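Local coordinates for hypothetical protein (Staphylococcus aureus subsp. aureus, PDB 1QYI), which is of unknown function but is probably a hydrolase or phosphotransferase of the haloacid dehalogenase (HAD) superfamily, at residues Lys3-Val8 / Phe288-Ala293; Phe232-Ala237 / Pro256-Asp261; Asn274-Ala279 / Lys301-Ile306; Asn311-Asp316 / Ile334-Ile339; Gly340-Leu345 / Val362-Gly367. All coordinates share one frame; numbering follows the deposited sequence.

Interaction 1 of 5, residues Lys3-Val8 / Phe288-Ala293; sequences KILFDV and FSYIAA
L5 and the ring of Y290 run past each other head to tail, and the closest packing between strand 3-6 and helix 288-295 lies there. L5 CB stands 3.5 Å from both Y290 CD1 and Y290 CE1, while the branch ending in CD1 reaches back toward the helix and meets Y290 CD1 at 3.4 Å. With CG beside the backbone N (chi1 -43°), the same methyl also lies 3.4 Å from the carbonyl oxygen Y290 O, an apolar group set against the helix backbone. The contact slackens away from this pair. L5 CD2 lies 4.0 Å from A293 O and touches A293 CB more loosely, and K3 NZ stays 3.7 Å from A293 O. At the other end Y290 OH comes to 3.8 Å from D7 CB. The loose side is not a wet one, since every touching residue is buried. Strand and helix segment axes approach to 9.4 Å at 136°, a spacing that the ring of Y290 and the branches of L5 fill. This illustrates a helix packed on the first strand of a Rossmann-like HAD domain, where D7 begins the DxDG signature of the family. Strands 233-237 and 318-322 flank strand 3-6 and touch Y290 through A237 and I320; Y305 of helix 302-307 packs behind the helix on F288, I291 and A292.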
# COMPACT_ATOMS: atom_id res chain seq x y z
N LYS A 3 -19.94 18.27 8.72
CA LYS A 3 -19.02 17.15 8.78
C LYS A 3 -17.70 17.42 8.08
O LYS A 3 -17.60 18.25 7.17
CB LYS A 3 -19.68 15.91 8.17
CG LYS A 3 -20.33 14.99 9.20
CD LYS A 3 -20.97 13.77 8.54
CE LYS A 3 -21.18 12.64 9.54
NZ LYS A 3 -19.88 12.06 9.99
N ILE A 4 -16.66 16.74 8.53
CA ILE A 4 -15.34 16.88 7.95
C ILE A 4 -14.79 15.48 7.72
O ILE A 4 -14.49 14.77 8.66
CB ILE A 4 -14.42 17.70 8.86
CG1 ILE A 4 -12.98 17.60 8.34
CG2 ILE A 4 -14.55 17.20 10.27
CD1 ILE A 4 -12.05 18.63 8.97
N LEU A 5 -14.67 15.11 6.45
CA LEU A 5 -14.19 13.79 6.09
C LEU A 5 -12.69 13.79 5.84
O LEU A 5 -12.18 14.57 5.02
CB LEU A 5 -14.94 13.28 4.87
CG LEU A 5 -16.46 13.52 4.89
CD1 LEU A 5 -17.07 12.95 3.63
CD2 LEU A 5 -17.09 12.90 6.13
N PHE A 6 -12.00 12.90 6.55
CA PHE A 6 -10.55 12.73 6.48
C PHE A 6 -10.09 11.53 5.68
O PHE A 6 -10.78 10.51 5.59
CB PHE A 6 -9.98 12.59 7.90
CG PHE A 6 -9.91 13.88 8.67
CD1 PHE A 6 -8.86 14.77 8.44
CD2 PHE A 6 -10.87 14.19 9.63
CE1 PHE A 6 -8.76 15.95 9.16
CE2 PHE A 6 -10.79 15.36 10.36
CZ PHE A 6 -9.73 16.25 10.12
N ASP A 7 -8.90 11.65 5.11
CA ASP A 7 -8.28 10.56 4.37
C ASP A 7 -7.17 10.11 5.32
O ASP A 7 -6.76 10.89 6.18
CB ASP A 7 -7.69 11.05 3.05
CG ASP A 7 -6.98 9.95 2.28
OD1 ASP A 7 -7.37 8.78 2.40
OD2 ASP A 7 -6.03 10.27 1.54
N VAL A 8 -6.69 8.88 5.19
CA VAL A 8 -5.67 8.40 6.10
C VAL A 8 -4.24 8.61 5.60
O VAL A 8 -3.50 9.40 6.18
CB VAL A 8 -5.89 6.92 6.44
CG1 VAL A 8 -4.94 6.51 7.54
CG2 VAL A 8 -7.34 6.71 6.90
N PHE A 288 -18.14 7.30 -3.64
CA PHE A 288 -18.87 6.32 -2.84
C PHE A 288 -18.45 6.21 -1.38
O PHE A 288 -19.29 6.28 -0.48
CB PHE A 288 -18.76 4.93 -3.44
CG PHE A 288 -19.23 3.85 -2.51
CD1 PHE A 288 -20.59 3.71 -2.23
CD2 PHE A 288 -18.32 3.01 -1.88
CE1 PHE A 288 -21.04 2.74 -1.34
CE2 PHE A 288 -18.77 2.04 -0.98
CZ PHE A 288 -20.13 1.91 -0.71
N SER A 289 -17.16 6.01 -1.16
CA SER A 289 -16.64 5.87 0.20
C SER A 289 -16.83 7.15 1.00
O SER A 289 -17.12 7.10 2.20
CB SER A 289 -15.17 5.47 0.18
OG SER A 289 -14.39 6.47 -0.46
N TYR A 290 -16.68 8.30 0.35
CA TYR A 290 -16.87 9.55 1.06
C TYR A 290 -18.34 9.70 1.41
O TYR A 290 -18.68 10.23 2.47
CB TYR A 290 -16.38 10.74 0.22
CG TYR A 290 -14.96 11.15 0.54
CD1 TYR A 290 -14.60 11.48 1.84
CD2 TYR A 290 -13.97 11.14 -0.45
CE1 TYR A 290 -13.28 11.80 2.16
CE2 TYR A 290 -12.64 11.45 -0.14
CZ TYR A 290 -12.30 11.78 1.17
OH TYR A 290 -10.99 12.07 1.50
N ILE A 291 -19.21 9.22 0.53
CA ILE A 291 -20.65 9.29 0.75
C ILE A 291 -21.08 8.36 1.88
O ILE A 291 -22.02 8.65 2.63
CB ILE A 291 -21.41 8.93 -0.55
CG1 ILE A 291 -21.08 9.97 -1.63
CG2 ILE A 291 -22.91 8.87 -0.29
CD1 ILE A 291 -21.77 9.75 -2.98
N ALA A 292 -20.38 7.23 2.00
CA ALA A 292 -20.67 6.25 3.03
C ALA A 292 -20.19 6.78 4.38
O ALA A 292 -20.81 6.52 5.41
CB ALA A 292 -19.97 4.95 2.70
N ALA A 293 -19.09 7.51 4.36
CA ALA A 293 -18.51 8.08 5.57
C ALA A 293 -19.31 9.28 6.05
O ALA A 293 -19.18 9.71 7.21
CB ALA A 293 -17.08 8.49 5.30

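Interaction 2 of 5, residues Phe232-Ala237 / Pro256-Asp261; sequences FELGIA and PYFEAD
I236 and F258 make the closest side-chain meeting here, their side chains crossing obliquely. I236 CG1 lies 3.3 Å from F258 CD1, and the terminal methyl follows the same side of the ring, with I236 CD1 3.4 Å from F258 CE1. The isoleucine bends twice to do this: CG1 stands beside the backbone N (chi1 -65°), and CD1 turns again at chi2 (-64°). L234 CB comes to the ring from the other side, 4.0 Å from F258 CD1, while the carbonyl oxygen of G235 lies near the ring plane, at its edge. Further along, L234 and Y257 run alongside each other in the same direction, L234 CD1 being 4.1 Å from Y257 CB and 3.2 Å from Y257 O. A water bridges the backbones, accepting from L234 N at 3.2 Å and donating to Y257 O at 2.8 Å; in the second shell K228 adds a weak hydrogen bond to that carbonyl. Solvent thus links the two segments where no direct polar bond does. The arrangement exemplifies the return loop of a beta-alpha-beta crossover: strand 233-237 leads into helix 242-252, and the loop that follows brings the chain back toward strand 263-264. L224 of helix 217-229 packs on L234, Y257 and F258, while strand 3-6 lies alongside, I4 touching L234 and F6 touching both I236 and F258.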
# COMPACT_ATOMS: atom_id res chain seq x y z
N PHE A 232 -18.35 19.86 15.11
CA PHE A 232 -18.02 19.09 13.91
C PHE A 232 -18.11 17.59 14.09
O PHE A 232 -17.68 17.04 15.10
CB PHE A 232 -16.63 19.45 13.40
CG PHE A 232 -16.62 20.64 12.48
CD1 PHE A 232 -17.30 20.58 11.26
CD2 PHE A 232 -15.97 21.81 12.84
CE1 PHE A 232 -17.33 21.68 10.42
CE2 PHE A 232 -16.00 22.92 12.00
CZ PHE A 232 -16.68 22.86 10.79
N GLU A 233 -18.67 16.93 13.08
CA GLU A 233 -18.79 15.48 13.08
C GLU A 233 -17.63 14.98 12.21
O GLU A 233 -17.45 15.47 11.09
CB GLU A 233 -20.13 15.06 12.48
CG GLU A 233 -20.72 13.79 13.08
CD GLU A 233 -21.16 13.99 14.52
OE1 GLU A 233 -22.04 14.85 14.76
OE2 GLU A 233 -20.62 13.28 15.41
N LEU A 234 -16.85 14.03 12.71
CA LEU A 234 -15.71 13.52 11.95
C LEU A 234 -16.01 12.25 11.14
O LEU A 234 -16.90 11.47 11.48
CB LEU A 234 -14.54 13.27 12.91
CG LEU A 234 -14.20 14.42 13.87
CD1 LEU A 234 -12.91 14.09 14.61
CD2 LEU A 234 -14.05 15.72 13.10
N GLY A 235 -15.26 12.06 10.06
CA GLY A 235 -15.44 10.89 9.20
C GLY A 235 -14.16 10.45 8.49
O GLY A 235 -13.25 11.25 8.31
N ILE A 236 -14.09 9.17 8.11
CA ILE A 236 -12.92 8.63 7.41
C ILE A 236 -13.22 7.85 6.11
O ILE A 236 -14.08 6.97 6.10
CB ILE A 236 -12.10 7.66 8.33
CG1 ILE A 236 -11.51 8.42 9.51
CG2 ILE A 236 -10.94 7.05 7.55
CD1 ILE A 236 -10.49 9.45 9.09
N ALA A 237 -12.51 8.20 5.04
CA ALA A 237 -12.62 7.53 3.74
C ALA A 237 -11.18 7.25 3.27
O ALA A 237 -10.44 8.18 2.95
CB ALA A 237 -13.34 8.41 2.72
N PRO A 256 -11.07 6.70 18.94
CA PRO A 256 -12.14 7.28 19.76
C PRO A 256 -12.77 8.57 19.21
O PRO A 256 -13.85 8.97 19.65
CB PRO A 256 -11.45 7.49 21.11
CG PRO A 256 -10.53 6.31 21.18
CD PRO A 256 -9.93 6.28 19.78
N TYR A 257 -12.10 9.21 18.24
CA TYR A 257 -12.59 10.45 17.63
C TYR A 257 -13.35 10.20 16.34
O TYR A 257 -13.75 11.14 15.65
CB TYR A 257 -11.43 11.39 17.32
CG TYR A 257 -10.63 11.78 18.54
CD1 TYR A 257 -11.15 12.68 19.48
CD2 TYR A 257 -9.37 11.24 18.76
CE1 TYR A 257 -10.42 13.03 20.61
CE2 TYR A 257 -8.64 11.57 19.89
CZ TYR A 257 -9.16 12.47 20.81
OH TYR A 257 -8.42 12.77 21.92
N PHE A 258 -13.54 8.93 16.00
CA PHE A 258 -14.24 8.56 14.78
C PHE A 258 -15.26 7.46 15.06
O PHE A 258 -14.89 6.39 15.53
CB PHE A 258 -13.24 8.04 13.74
CG PHE A 258 -12.17 9.02 13.39
CD1 PHE A 258 -12.36 9.91 12.34
CD2 PHE A 258 -10.98 9.06 14.10
CE1 PHE A 258 -11.38 10.83 12.01
CE2 PHE A 258 -9.99 9.98 13.78
CZ PHE A 258 -10.19 10.86 12.73
N GLU A 259 -16.53 7.72 14.77
CA GLU A 259 -17.58 6.72 14.98
C GLU A 259 -17.38 5.61 13.96
O GLU A 259 -17.17 5.88 12.78
CB GLU A 259 -18.96 7.33 14.77
CG GLU A 259 -19.85 7.24 15.98
CD GLU A 259 -19.27 7.98 17.16
OE1 GLU A 259 -18.20 7.56 17.65
OE2 GLU A 259 -19.88 8.99 17.58
N ALA A 260 -17.48 4.36 14.40
CA ALA A 260 -17.30 3.23 13.50
C ALA A 260 -18.23 3.24 12.28
O ALA A 260 -17.88 2.68 11.24
CB ALA A 260 -17.45 1.92 14.27
N ASP A 261 -19.39 3.86 12.40
CA ASP A 261 -20.33 3.89 11.27
C ASP A 261 -19.97 4.93 10.22
O ASP A 261 -20.58 4.98 9.15
CB ASP A 261 -21.76 4.13 11.77
CG ASP A 261 -22.71 3.02 11.36
OD1 ASP A 261 -23.82 2.95 11.91
OD2 ASP A 261 -22.33 2.22 10.47
O HOH W 1 -16.34 11.86 14.96

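Interaction 3 of 5, residues Asn274-Ala279 / Lys301-Ile306; sequences NMYPQA and KYESYI
Y302 OH, at the far end of the ring that M275 touches, is held by a hydrogen bond with N297 OD1 and by a weak one with D268 OD1. Fixed at that end, the ring offers its CD2 side to M275, present as selenomethionine, whose CE lies 3.3 Å from Y302 CD2 and 3.5 Å from Y302 CE2. The bend at chi3 (-108°) brings this methyl in ahead of the selenium, so that M275 SE sits 5.3 Å from the Y302 ring centroid and 51° off its normal, an oblique Met-aromatic contact. The motif spans two helices of the HAD-like domain: M275 ends helix 266-275, Y276 leaves it and opens a type I turn to A279, and Y302 begins helix 302-307. Y276 reaches across from the turn. Its side chain crosses that of Y302 at about a right angle, and Y276 CD2 meets I306 CD1 at 3.9 Å. Toward the exposed side E303 also crosses it squarely, with E303 CB 3.5 Å from Y276 OH and E303 OE2 3.5 Å from Y276 CE1; ring and carboxylate planes are 35° apart. Inward, Y302 meets F288 edge to face.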
# COMPACT_ATOMS: atom_id res chain seq x y z
N ASN A 274 -19.41 -6.20 -5.01
CA ASN A 274 -19.91 -7.56 -5.11
C ASN A 274 -21.44 -7.60 -5.14
O ASN A 274 -22.02 -8.49 -5.75
CB ASN A 274 -19.36 -8.41 -3.95
CG ASN A 274 -17.89 -8.77 -4.14
OD1 ASN A 274 -17.51 -9.26 -5.20
ND2 ASN A 274 -17.08 -8.52 -3.12
N MSE A 275 -22.08 -6.63 -4.49
CA MSE A 275 -23.54 -6.54 -4.48
C MSE A 275 -24.03 -5.94 -5.78
O MSE A 275 -25.10 -6.30 -6.27
CB MSE A 275 -24.01 -5.66 -3.34
CG MSE A 275 -23.74 -6.21 -1.97
SE MSE A 275 -24.25 -4.92 -0.62
CE MSE A 275 -22.50 -4.41 -0.02
N TYR A 276 -23.26 -5.00 -6.32
CA TYR A 276 -23.59 -4.32 -7.56
C TYR A 276 -22.38 -4.35 -8.49
O TYR A 276 -21.74 -3.33 -8.72
CB TYR A 276 -23.99 -2.87 -7.28
CG TYR A 276 -25.02 -2.73 -6.18
CD1 TYR A 276 -26.37 -2.97 -6.43
CD2 TYR A 276 -24.63 -2.40 -4.89
CE1 TYR A 276 -27.31 -2.90 -5.39
CE2 TYR A 276 -25.56 -2.32 -3.86
CZ TYR A 276 -26.89 -2.58 -4.11
OH TYR A 276 -27.79 -2.52 -3.08
N PRO A 277 -22.05 -5.53 -9.03
CA PRO A 277 -20.90 -5.66 -9.93
C PRO A 277 -20.91 -4.73 -11.14
O PRO A 277 -19.90 -4.10 -11.44
CB PRO A 277 -20.93 -7.14 -10.31
CG PRO A 277 -22.38 -7.51 -10.16
CD PRO A 277 -22.74 -6.82 -8.88
N GLN A 278 -22.04 -4.64 -11.83
CA GLN A 278 -22.12 -3.77 -12.99
C GLN A 278 -22.14 -2.30 -12.61
O GLN A 278 -22.52 -1.45 -13.42
CB GLN A 278 -23.36 -4.09 -13.82
CG GLN A 278 -23.24 -5.39 -14.61
CD GLN A 278 -21.95 -5.46 -15.39
OE1 GLN A 278 -21.56 -4.50 -16.07
NE2 GLN A 278 -21.26 -6.60 -15.31
N ALA A 279 -21.74 -2.00 -11.38
CA ALA A 279 -21.69 -0.63 -10.89
C ALA A 279 -20.27 -0.13 -11.07
O ALA A 279 -19.80 0.74 -10.35
CB ALA A 279 -22.09 -0.58 -9.42
N LYS A 301 -27.64 0.94 2.31
CA LYS A 301 -27.70 2.29 1.75
C LYS A 301 -26.71 2.46 0.62
O LYS A 301 -26.69 3.50 -0.04
CB LYS A 301 -27.42 3.31 2.84
CG LYS A 301 -28.14 3.01 4.14
CD LYS A 301 -27.63 3.93 5.22
CE LYS A 301 -27.99 3.42 6.59
NZ LYS A 301 -26.95 3.84 7.58
N TYR A 302 -25.90 1.43 0.39
CA TYR A 302 -24.90 1.47 -0.66
C TYR A 302 -25.41 1.91 -2.02
O TYR A 302 -24.85 2.82 -2.63
CB TYR A 302 -24.22 0.12 -0.75
CG TYR A 302 -23.21 -0.12 0.35
CD1 TYR A 302 -23.22 0.65 1.51
CD2 TYR A 302 -22.27 -1.13 0.24
CE1 TYR A 302 -22.31 0.42 2.53
CE2 TYR A 302 -21.36 -1.37 1.26
CZ TYR A 302 -21.39 -0.60 2.41
OH TYR A 302 -20.51 -0.86 3.43
N GLU A 303 -26.47 1.27 -2.49
CA GLU A 303 -27.04 1.59 -3.79
C GLU A 303 -27.31 3.08 -3.96
O GLU A 303 -27.12 3.63 -5.04
CB GLU A 303 -28.35 0.83 -3.98
CG GLU A 303 -28.94 0.97 -5.38
CD GLU A 303 -30.00 -0.07 -5.64
OE1 GLU A 303 -30.96 -0.14 -4.85
OE2 GLU A 303 -29.87 -0.82 -6.64
N SER A 304 -27.75 3.72 -2.89
CA SER A 304 -28.03 5.14 -2.96
C SER A 304 -26.75 5.95 -3.03
O SER A 304 -26.70 7.02 -3.62
CB SER A 304 -28.87 5.59 -1.75
OG SER A 304 -28.17 5.39 -0.53
N TYR A 305 -25.69 5.41 -2.41
CA TYR A 305 -24.40 6.08 -2.41
C TYR A 305 -23.77 6.03 -3.80
O TYR A 305 -22.87 6.82 -4.11
CB TYR A 305 -23.47 5.44 -1.39
CG TYR A 305 -23.95 5.48 0.06
CD1 TYR A 305 -25.01 6.31 0.45
CD2 TYR A 305 -23.34 4.71 1.04
CE1 TYR A 305 -25.43 6.36 1.78
CE2 TYR A 305 -23.75 4.76 2.37
CZ TYR A 305 -24.80 5.58 2.73
OH TYR A 305 -25.22 5.61 4.04
N ILE A 306 -24.27 5.12 -4.63
CA ILE A 306 -23.77 4.90 -5.99
C ILE A 306 -24.53 5.71 -7.03
O ILE A 306 -23.94 6.26 -7.96
CB ILE A 306 -23.87 3.41 -6.34
CG1 ILE A 306 -22.95 2.63 -5.41
CG2 ILE A 306 -23.53 3.17 -7.80
CD1 ILE A 306 -23.05 1.14 -5.58

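Interaction 4 of 5, residues Asn311-Asp316 / Ile334-Ile339; sequences NIVNKD and IGATFI
Backbone and side-chain polar bonds mix in this partly buried contact, in which V313 and K315 of the loop before strand 318-322 meet I334, G335 and T337, where helix 325-334 turns into strand 337-341. V313 N donates to I334 O at 3.1 Å, bent at the hydrogen (140°). The last turn of the helix is thereby tied to the loop. Over the same carbonyl lies V313 CG2, 3.0 Å from I334 O; V313 CG2 also lies 3.9 Å from I334 CG1. G335 follows with positive phi (87°), a conformation congenial to glycine, and N311 ND2 comes within 3.7 Å of its CA. A water joins N311 ND2, weakly, to G335 O. At the start of the strand T337 OG1 donates to K315 O; the separation of 2.5 Å is very short and its exact value uncertain. The bent K315 chain lies against G335 O through CD, while its NZ is salt-bridged to D360. Within a beta-alpha-beta unit, the lead-in to strand 318-322 here touches the return to strand 337-341. Strand 318-322 pairs with T337 through V318 and I320, F338 packs against helix 325-334, and I312 and V313 face helix 288-295 at I291, L294 and Y295.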
# COMPACT_ATOMS: atom_id res chain seq x y z
N ASN A 311 -23.55 16.69 -6.63
CA ASN A 311 -23.92 17.83 -5.78
C ASN A 311 -25.02 17.50 -4.77
O ASN A 311 -26.08 18.12 -4.78
CB ASN A 311 -24.37 18.99 -6.67
CG ASN A 311 -24.49 20.29 -5.90
OD1 ASN A 311 -25.14 21.23 -6.36
ND2 ASN A 311 -23.85 20.35 -4.73
N ILE A 312 -24.76 16.55 -3.88
CA ILE A 312 -25.75 16.16 -2.90
C ILE A 312 -25.55 16.85 -1.55
O ILE A 312 -26.28 16.59 -0.60
CB ILE A 312 -25.72 14.64 -2.68
CG1 ILE A 312 -24.32 14.21 -2.21
CG2 ILE A 312 -26.12 13.94 -3.96
CD1 ILE A 312 -24.25 12.80 -1.68
N VAL A 313 -24.55 17.73 -1.47
CA VAL A 313 -24.27 18.43 -0.22
C VAL A 313 -23.88 19.89 -0.46
O VAL A 313 -23.38 20.23 -1.54
CB VAL A 313 -23.12 17.75 0.58
CG1 VAL A 313 -23.47 16.28 0.85
CG2 VAL A 313 -21.81 17.85 -0.20
N ASN A 314 -24.12 20.74 0.53
CA ASN A 314 -23.75 22.14 0.40
C ASN A 314 -22.29 22.31 0.73
O ASN A 314 -21.72 21.59 1.56
CB ASN A 314 -24.59 23.03 1.32
CG ASN A 314 -26.03 23.17 0.87
OD1 ASN A 314 -26.31 23.34 -0.33
ND2 ASN A 314 -26.96 23.13 1.82
N LYS A 315 -21.69 23.31 0.09
CA LYS A 315 -20.28 23.64 0.25
C LYS A 315 -19.84 23.89 1.70
O LYS A 315 -18.68 23.65 2.04
CB LYS A 315 -19.99 24.87 -0.60
CG LYS A 315 -18.60 24.93 -1.17
CD LYS A 315 -18.32 23.74 -2.06
CE LYS A 315 -17.37 24.10 -3.20
NZ LYS A 315 -16.16 24.86 -2.72
N ASP A 316 -20.75 24.36 2.55
CA ASP A 316 -20.40 24.65 3.93
C ASP A 316 -20.71 23.56 4.93
O ASP A 316 -20.47 23.72 6.13
CB ASP A 316 -21.08 25.93 4.42
CG ASP A 316 -20.22 27.15 4.23
OD1 ASP A 316 -18.97 27.01 4.27
OD2 ASP A 316 -20.77 28.26 4.07
N ILE A 334 -19.48 15.71 -5.26
CA ILE A 334 -20.61 15.74 -4.33
C ILE A 334 -20.94 17.14 -3.85
O ILE A 334 -21.93 17.33 -3.14
CB ILE A 334 -20.33 14.89 -3.06
CG1 ILE A 334 -19.27 15.59 -2.20
CG2 ILE A 334 -19.88 13.50 -3.46
CD1 ILE A 334 -18.99 14.89 -0.88
N GLY A 335 -20.11 18.11 -4.21
CA GLY A 335 -20.36 19.48 -3.80
C GLY A 335 -19.79 19.88 -2.45
O GLY A 335 -20.27 20.83 -1.84
N ALA A 336 -18.77 19.17 -1.98
CA ALA A 336 -18.18 19.50 -0.69
C ALA A 336 -16.94 20.38 -0.83
O ALA A 336 -16.29 20.41 -1.88
CB ALA A 336 -17.82 18.23 0.06
N THR A 337 -16.62 21.11 0.24
CA THR A 337 -15.44 21.96 0.22
C THR A 337 -14.21 21.07 0.34
O THR A 337 -14.16 20.16 1.17
CB THR A 337 -15.45 22.97 1.38
OG1 THR A 337 -16.41 24.00 1.11
CG2 THR A 337 -14.07 23.62 1.55
N PHE A 338 -13.21 21.33 -0.50
CA PHE A 338 -11.99 20.53 -0.48
C PHE A 338 -10.79 21.30 0.07
O PHE A 338 -10.54 22.44 -0.31
CB PHE A 338 -11.65 20.00 -1.88
CG PHE A 338 -10.38 19.19 -1.92
CD1 PHE A 338 -10.34 17.90 -1.38
CD2 PHE A 338 -9.21 19.75 -2.44
CE1 PHE A 338 -9.16 17.17 -1.35
CE2 PHE A 338 -8.01 19.03 -2.42
CZ PHE A 338 -7.98 17.74 -1.87
N ILE A 339 -10.05 20.66 0.96
CA ILE A 339 -8.86 21.26 1.53
C ILE A 339 -7.72 20.25 1.42
O ILE A 339 -7.73 19.21 2.08
CB ILE A 339 -9.08 21.73 2.99
CG1 ILE A 339 -7.72 21.83 3.70
CG2 ILE A 339 -10.07 20.84 3.70
CD1 ILE A 339 -7.77 22.47 5.06
O HOH W 2 -22.01 22.30 -3.58

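Interaction 5 of 5, residues Gly340-Leu345 / Val362-Gly367; sequences GTLTGL and VINHLG
L342 lies across V362 at about a right angle, L342 CD2 4.1 Å from V362 CG1, at the parallel pairing that closes the beta-alpha-beta unit of strand 337-341, helix 351-356 and strand 361-363. Next to them, I363 N donates to G340 O at 2.7 Å, almost perfectly straight (177°). Beyond this bond the hydrogen bonding weakens: L342 N divides itself between I363 O and N364 O, both weak, at 3.0 and 3.3 Å. The other branch of L342 turns toward N364, and CD1 comes alongside OD1. On the opposite face T341 sends CG2, anti to the backbone N, onto the main chain of H365, 3.4 Å from H365 CA, while its OG1 makes a weak hydrogen bond with G322 O. T343 meets H365 obliquely through CG2 and spends its hydroxyl on G10 O. N364 ND2 is hydrogen-bonded to E368 OE2. At the edge of the H365 ring, in its plane, G367 N donates weakly to H365 ND1 at 3.1 Å.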
# COMPACT_ATOMS: atom_id res chain seq x y z
N GLY A 340 -6.76 20.56 0.55
CA GLY A 340 -5.63 19.68 0.32
C GLY A 340 -4.44 19.84 1.25
O GLY A 340 -4.10 20.96 1.65
N THR A 341 -3.81 18.72 1.59
CA THR A 341 -2.65 18.73 2.47
C THR A 341 -1.39 18.45 1.67
O THR A 341 -1.44 17.77 0.66
CB THR A 341 -2.75 17.67 3.56
OG1 THR A 341 -4.11 17.59 4.02
CG2 THR A 341 -1.87 18.06 4.73
N LEU A 342 -0.26 19.00 2.11
CA LEU A 342 0.98 18.78 1.39
C LEU A 342 1.84 17.70 2.04
O LEU A 342 3.07 17.72 1.94
CB LEU A 342 1.76 20.09 1.27
CG LEU A 342 1.06 21.14 0.41
CD1 LEU A 342 1.94 22.37 0.30
CD2 LEU A 342 0.76 20.56 -0.97
N THR A 343 1.18 16.75 2.68
CA THR A 343 1.87 15.65 3.34
C THR A 343 1.81 14.31 2.58
O THR A 343 1.92 13.24 3.18
CB THR A 343 1.33 15.49 4.78
OG1 THR A 343 -0.08 15.74 4.81
CG2 THR A 343 2.03 16.48 5.70
N GLY A 344 1.65 14.38 1.26
CA GLY A 344 1.61 13.18 0.43
C GLY A 344 3.01 12.73 0.07
O GLY A 344 3.99 13.42 0.36
N LEU A 345 3.13 11.57 -0.58
CA LEU A 345 4.44 11.06 -0.97
C LEU A 345 5.24 12.04 -1.83
O LEU A 345 6.47 12.00 -1.84
CB LEU A 345 4.29 9.72 -1.70
CG LEU A 345 4.02 8.47 -0.85
CD1 LEU A 345 5.10 8.36 0.21
CD2 LEU A 345 2.64 8.57 -0.19
N VAL A 362 -5.38 24.95 0.41
CA VAL A 362 -4.22 24.09 0.40
C VAL A 362 -3.46 24.39 1.69
O VAL A 362 -3.11 25.53 1.97
CB VAL A 362 -3.33 24.34 -0.84
CG1 VAL A 362 -2.07 23.49 -0.77
CG2 VAL A 362 -4.11 23.99 -2.10
N ILE A 363 -3.22 23.35 2.49
CA ILE A 363 -2.53 23.49 3.76
C ILE A 363 -1.23 22.68 3.76
O ILE A 363 -1.11 21.71 3.01
CB ILE A 363 -3.50 23.06 4.92
CG1 ILE A 363 -3.63 24.20 5.91
CG2 ILE A 363 -3.03 21.81 5.62
CD1 ILE A 363 -4.10 25.48 5.27
N ASN A 364 -0.24 23.08 4.56
CA ASN A 364 1.03 22.34 4.60
C ASN A 364 0.86 20.99 5.27
O ASN A 364 1.43 19.99 4.82
CB ASN A 364 2.12 23.13 5.34
CG ASN A 364 2.64 24.30 4.53
OD1 ASN A 364 3.17 24.13 3.43
ND2 ASN A 364 2.51 25.49 5.09
N HIS A 365 0.10 20.96 6.35
CA HIS A 365 -0.15 19.72 7.08
C HIS A 365 -1.41 19.81 7.94
O HIS A 365 -1.97 20.89 8.13
CB HIS A 365 1.07 19.36 7.94
CG HIS A 365 1.53 20.47 8.83
ND1 HIS A 365 0.82 20.88 9.94
CD2 HIS A 365 2.62 21.27 8.77
CE1 HIS A 365 1.46 21.88 10.53
NE2 HIS A 365 2.55 22.13 9.84
N LEU A 366 -1.86 18.67 8.45
CA LEU A 366 -3.06 18.61 9.27
C LEU A 366 -3.15 19.70 10.34
O LEU A 366 -4.25 20.10 10.73
CB LEU A 366 -3.17 17.24 9.95
CG LEU A 366 -4.50 16.96 10.64
CD1 LEU A 366 -5.61 16.95 9.61
CD2 LEU A 366 -4.44 15.62 11.37
N GLY A 367 -2.01 20.17 10.83
CA GLY A 367 -2.02 21.19 11.87
C GLY A 367 -2.58 22.53 11.42
O GLY A 367 -3.37 23.16 12.13

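In the fold
Read together, the five contacts show chemistry tracking position in a Rossmann-like sheet. Interactions 1 and 2 are buried and chiefly apolar, and their strands 3-6 and 233-237 are neighbours, joined by probable hydrogen bonds F6 N to G235 O and A237 N to F6 O. Interaction 3, partly exposed, packs helix ends and reaches interaction 1 through F288 and Y305, though it stays about 32 Å from interaction 5 between centres. Interactions 4 and 5 share strand 337-341, one at each end, and are the two with direct hydrogen bonds across them; interaction 4 has more exposed residues, and waters bridge both it and interaction 2. F6 meets L366, linking interaction 5 back to interaction 1.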